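Local coordinates for protein peroxisomal acyl-coenzyme A oxidase 1 (Arabidopsis thaliana, PDB 1W07) that catalyses the FAD-dependent, oxygen-consuming desaturation of long- and medium-chain acyl-CoAs to 2-trans-enoyl-CoAs in peroxisomal beta-oxidation, releasing hydrogen peroxide, at residues R257-K260 / E266-P269; D476-D481 / N586-S591. The protein carries 1 engineered substitution. One frame throughout, in Å; residues are numbered along the deposited sequence.

Contact 1. Residues R257-K260 / E266-P269; sequences RLSK and EYVP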
# COMPACT_ATOMS: atom_id res chain seq x y z
N ARG B 257 -12.36 -21.74 33.63
CA ARG B 257 -11.24 -21.48 34.52
C ARG B 257 -11.56 -20.27 35.39
O ARG B 257 -11.21 -20.22 36.57
CB ARG B 257 -9.97 -21.18 33.74
CG ARG B 257 -8.79 -20.86 34.65
CD ARG B 257 -7.64 -20.22 33.89
NE ARG B 257 -6.55 -19.83 34.78
CZ ARG B 257 -5.50 -19.10 34.42
NH1 ARG B 257 -5.38 -18.65 33.17
NH2 ARG B 257 -4.57 -18.79 35.31
N LEU B 258 -12.23 -19.28 34.79
CA LEU B 258 -12.59 -18.06 35.51
C LEU B 258 -14.09 -17.93 35.73
O LEU B 258 -14.53 -17.05 36.46
CB LEU B 258 -12.10 -16.84 34.74
CG LEU B 258 -10.68 -16.87 34.19
CD1 LEU B 258 -10.27 -15.46 33.81
CD2 LEU B 258 -9.72 -17.45 35.23
N SER B 259 -14.86 -18.79 35.07
CA SER B 259 -16.32 -18.75 35.19
C SER B 259 -16.89 -20.15 35.09
O SER B 259 -16.61 -20.88 34.14
CB SER B 259 -16.92 -17.88 34.08
OG SER B 259 -16.39 -16.56 34.08
N LYS B 260 -17.71 -20.52 36.07
CA LYS B 260 -18.33 -21.84 36.08
C LYS B 260 -19.85 -21.75 35.90
O LYS B 260 -20.45 -20.70 36.11
CB LYS B 260 -18.04 -22.57 37.39
CG LYS B 260 -16.62 -23.13 37.55
CD LYS B 260 -15.61 -22.05 37.89
CE LYS B 260 -14.38 -22.64 38.59
NZ LYS B 260 -13.72 -23.72 37.82
N GLU B 266 -26.35 -22.41 37.41
CA GLU B 266 -25.94 -21.26 38.20
C GLU B 266 -24.59 -20.73 37.70
O GLU B 266 -23.64 -21.50 37.56
CB GLU B 266 -25.81 -21.63 39.68
CG GLU B 266 -27.14 -21.92 40.36
CD GLU B 266 -28.06 -20.72 40.36
OE1 GLU B 266 -27.59 -19.62 40.73
OE2 GLU B 266 -29.25 -20.88 40.01
N TYR B 267 -24.53 -19.44 37.43
CA TYR B 267 -23.30 -18.81 36.97
C TYR B 267 -22.50 -18.44 38.21
O TYR B 267 -22.92 -17.58 38.98
CB TYR B 267 -23.60 -17.54 36.17
CG TYR B 267 -22.35 -16.89 35.59
CD1 TYR B 267 -21.75 -17.39 34.44
CD2 TYR B 267 -21.76 -15.79 36.22
CE1 TYR B 267 -20.59 -16.82 33.92
CE2 TYR B 267 -20.59 -15.21 35.71
CZ TYR B 267 -20.01 -15.74 34.56
OH TYR B 267 -18.87 -15.17 34.03
N VAL B 268 -21.35 -19.08 38.39
CA VAL B 268 -20.52 -18.80 39.55
C VAL B 268 -19.06 -18.51 39.20
O VAL B 268 -18.34 -19.39 38.71
CB VAL B 268 -20.55 -19.99 40.54
CG1 VAL B 268 -19.93 -19.57 41.86
CG2 VAL B 268 -21.98 -20.49 40.74
N PRO B 269 -18.60 -17.27 39.43
CA PRO B 269 -17.22 -16.88 39.13
C PRO B 269 -16.25 -17.72 39.96
O PRO B 269 -16.52 -18.01 41.13
CB PRO B 269 -17.18 -15.41 39.52
CG PRO B 269 -18.58 -14.95 39.23
CD PRO B 269 -19.40 -16.09 39.81
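Ser259 and Tyr267 meet through their hydroxyls: Ser259 OG and Tyr267 OH lie 2.8 Å apart in a hydrogen bond that either could donate. The phenol reaches over diagonally, because Ser259 sits directly across from Pro269, two residues further on. With CG anti to the backbone N (chi1 -177°), the Tyr267 ring runs out toward the serine, and Ser259 CB lies 3.8 Å from Tyr267 CE1, adding an apolar touch to the polar one. Beside this, the backbones pair. Lys260 N donates to Val268 O at 2.9 Å (155° at the hydrogen), and Val268 N returns a bond to Lys260 O, also 2.9 Å and straighter at 165°. The two strands form a small antiparallel beta hairpin at the protein surface. Pro269 falls in its non-hydrogen-bonded pair with Ser259, so its missing N-H costs no bond to that partner. Lys260 turns to the other face with Val268, its CB 3.5 Å from Val268 O, before the chain bends back and NZ bonds to Met256 O. A leucine in place of Tyr267 lacks both the hydroxyl and the ring, and would probably leave Ser259 OG and His202 NE2 without their phenolic mate and Tyr199 without its stacking partner. Those two residues position the phenol from strand 197-207: Tyr199 stacks on its ring, while His202 meets it roughly perpendicularly and hydrogen-bonds to Tyr267 OH through NE2.

Contact 2. Residues D476-D481 / N586-S591; sequences DWLNPD and NDQLRS
Leu478 packs crosswise on the end of Gln588, the two side chains meeting at about a right angle. The site belongs to the helical C-terminal part of the acyl-CoA oxidase fold, where a short 3-10 turn leading into helix 480-503 rests on the flank of helix 579-596. Packing here is close: Leu478 CD2 approaches Gln588 CG at 3.6 Å, Leu478 CG lies 3.6 Å from Gln588 CD, and the other methyl, CD1, comes within 3.7 Å of Gln588 NE2. CG of Gln588 stands anti to its backbone N (chi1 -173°), which aims the chain at the 3-10 turn. There the amide is held by a hydrogen bond from NE2 to Ala474 O, while Leu561 of helix 548-566 touches the same side chain. Trp477 adds a looser touch, its CB 4.4 Å from Gln588 CG; the indole turns elsewhere, giving its NE1 hydrogen to Gln581 O and packing on Leu564 and Ala585.

Beyond this buried patch the segments diverge and polar groups take over. Toward solvent, Asn479 is the N-cap of helix 480-503, its OD1 accepting from the N of the exposed Asp481 at 2.9 Å. On the far flank of the other helix, Arg590 NH1 forms a salt bridge with Asp518 of the second subunit, so this side looks toward the dimer partner. Arg590 NH2 meets Asp587 OD1 at 2.8 Å, nearly in the guanidinium plane and on the carboxylate's anti lone pair.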
# COMPACT_ATOMS: atom_id res chain seq x y z
N ASP B 476 24.37 18.28 18.26
CA ASP B 476 23.64 18.19 19.52
C ASP B 476 22.44 17.24 19.44
O ASP B 476 21.97 16.74 20.46
CB ASP B 476 23.16 19.58 19.96
CG ASP B 476 24.30 20.50 20.33
OD1 ASP B 476 25.22 20.06 21.06
OD2 ASP B 476 24.28 21.68 19.89
N TRP B 477 21.96 16.97 18.23
CA TRP B 477 20.83 16.07 18.07
C TRP B 477 21.21 14.60 18.19
O TRP B 477 20.38 13.73 17.99
CB TRP B 477 20.13 16.33 16.74
CG TRP B 477 19.19 17.49 16.80
CD1 TRP B 477 19.32 18.69 16.16
CD2 TRP B 477 17.96 17.55 17.52
NE1 TRP B 477 18.25 19.51 16.45
CE2 TRP B 477 17.40 18.83 17.29
CE3 TRP B 477 17.28 16.65 18.35
CZ2 TRP B 477 16.19 19.23 17.86
CZ3 TRP B 477 16.07 17.05 18.91
CH2 TRP B 477 15.54 18.33 18.67
N LEU B 478 22.48 14.34 18.53
CA LEU B 478 22.95 12.96 18.70
C LEU B 478 23.01 12.65 20.19
O LEU B 478 23.41 11.56 20.60
CB LEU B 478 24.33 12.77 18.05
CG LEU B 478 24.40 13.00 16.54
CD1 LEU B 478 25.86 12.87 16.05
CD2 LEU B 478 23.46 12.03 15.81
N ASN B 479 22.62 13.62 21.00
CA ASN B 479 22.61 13.43 22.45
C ASN B 479 21.28 12.81 22.87
O ASN B 479 20.21 13.36 22.59
CB ASN B 479 22.81 14.77 23.14
CG ASN B 479 22.96 14.63 24.63
OD1 ASN B 479 22.04 14.21 25.32
ND2 ASN B 479 24.15 14.95 25.14
N PRO B 480 21.33 11.66 23.57
CA PRO B 480 20.12 10.96 24.03
C PRO B 480 19.16 11.79 24.89
O PRO B 480 17.94 11.68 24.74
CB PRO B 480 20.69 9.75 24.77
CG PRO B 480 22.01 10.23 25.27
CD PRO B 480 22.55 11.02 24.10
N ASP B 481 19.69 12.62 25.78
CA ASP B 481 18.85 13.46 26.63
C ASP B 481 18.14 14.55 25.82
O ASP B 481 17.03 14.96 26.15
CB ASP B 481 19.70 14.10 27.73
CG ASP B 481 20.28 13.08 28.68
OD1 ASP B 481 19.49 12.30 29.24
OD2 ASP B 481 21.52 13.05 28.86
N ASN B 586 17.65 18.22 10.70
CA ASN B 586 17.60 17.77 9.32
C ASN B 586 19.02 17.60 8.76
O ASN B 586 19.28 16.67 8.00
CB ASN B 586 16.82 18.78 8.46
CG ASN B 586 16.40 18.20 7.12
OD1 ASN B 586 15.73 17.17 7.06
ND2 ASN B 586 16.79 18.86 6.03
N ASP B 587 19.93 18.51 9.12
CA ASP B 587 21.33 18.41 8.66
C ASP B 587 21.96 17.16 9.26
O ASP B 587 22.69 16.43 8.58
CB ASP B 587 22.15 19.64 9.09
CG ASP B 587 21.67 20.93 8.47
OD1 ASP B 587 21.20 20.92 7.31
OD2 ASP B 587 21.78 21.98 9.14
N GLN B 588 21.69 16.91 10.53
CA GLN B 588 22.24 15.74 11.19
C GLN B 588 21.69 14.47 10.54
O GLN B 588 22.42 13.49 10.34
CB GLN B 588 21.88 15.75 12.68
CG GLN B 588 22.56 14.65 13.48
CD GLN B 588 24.08 14.65 13.32
OE1 GLN B 588 24.65 13.76 12.68
NE2 GLN B 588 24.74 15.64 13.90
N LEU B 589 20.40 14.48 10.22
CA LEU B 589 19.75 13.34 9.58
C LEU B 589 20.45 13.06 8.24
O LEU B 589 20.78 11.92 7.94
CB LEU B 589 18.26 13.64 9.35
CG LEU B 589 17.44 12.53 8.67
CD1 LEU B 589 17.51 11.24 9.50
CD2 LEU B 589 16.00 13.00 8.51
N ARG B 590 20.69 14.11 7.46
CA ARG B 590 21.36 14.00 6.16
C ARG B 590 22.75 13.35 6.32
O ARG B 590 23.10 12.39 5.62
CB ARG B 590 21.53 15.40 5.56
CG ARG B 590 21.46 15.46 4.05
CD ARG B 590 22.07 16.74 3.51
NE ARG B 590 21.69 17.91 4.31
CZ ARG B 590 20.46 18.41 4.37
NH1 ARG B 590 19.48 17.85 3.68
NH2 ARG B 590 20.22 19.46 5.15
N SER B 591 23.53 13.88 7.25
CA SER B 591 24.85 13.36 7.53
C SER B 591 24.79 11.88 7.93
O SER B 591 25.64 11.09 7.51
CB SER B 591 25.51 14.18 8.63
OG SER B 591 26.65 13.49 9.13

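How the contacts relate
Contacts 1 and 2 illustrate two scales of closure in one chain: a hairpin joining strands six residues apart, and a helical contact spanning more than a hundred. They follow one another in sequence and lie on opposite sides of the chain's centre, with centres about 57 Å apart and nearest atoms about 39 Å apart. Neither contributes to the FAD pocket or holds Glu424, the inferred proton acceptor. Contact 1 does have a bound platinum(II) ion, about 4 Å from the side chain of Lys260. The disulfide between Cys467 and Cys576 covalently joins the chain shortly before each segment of contact 2.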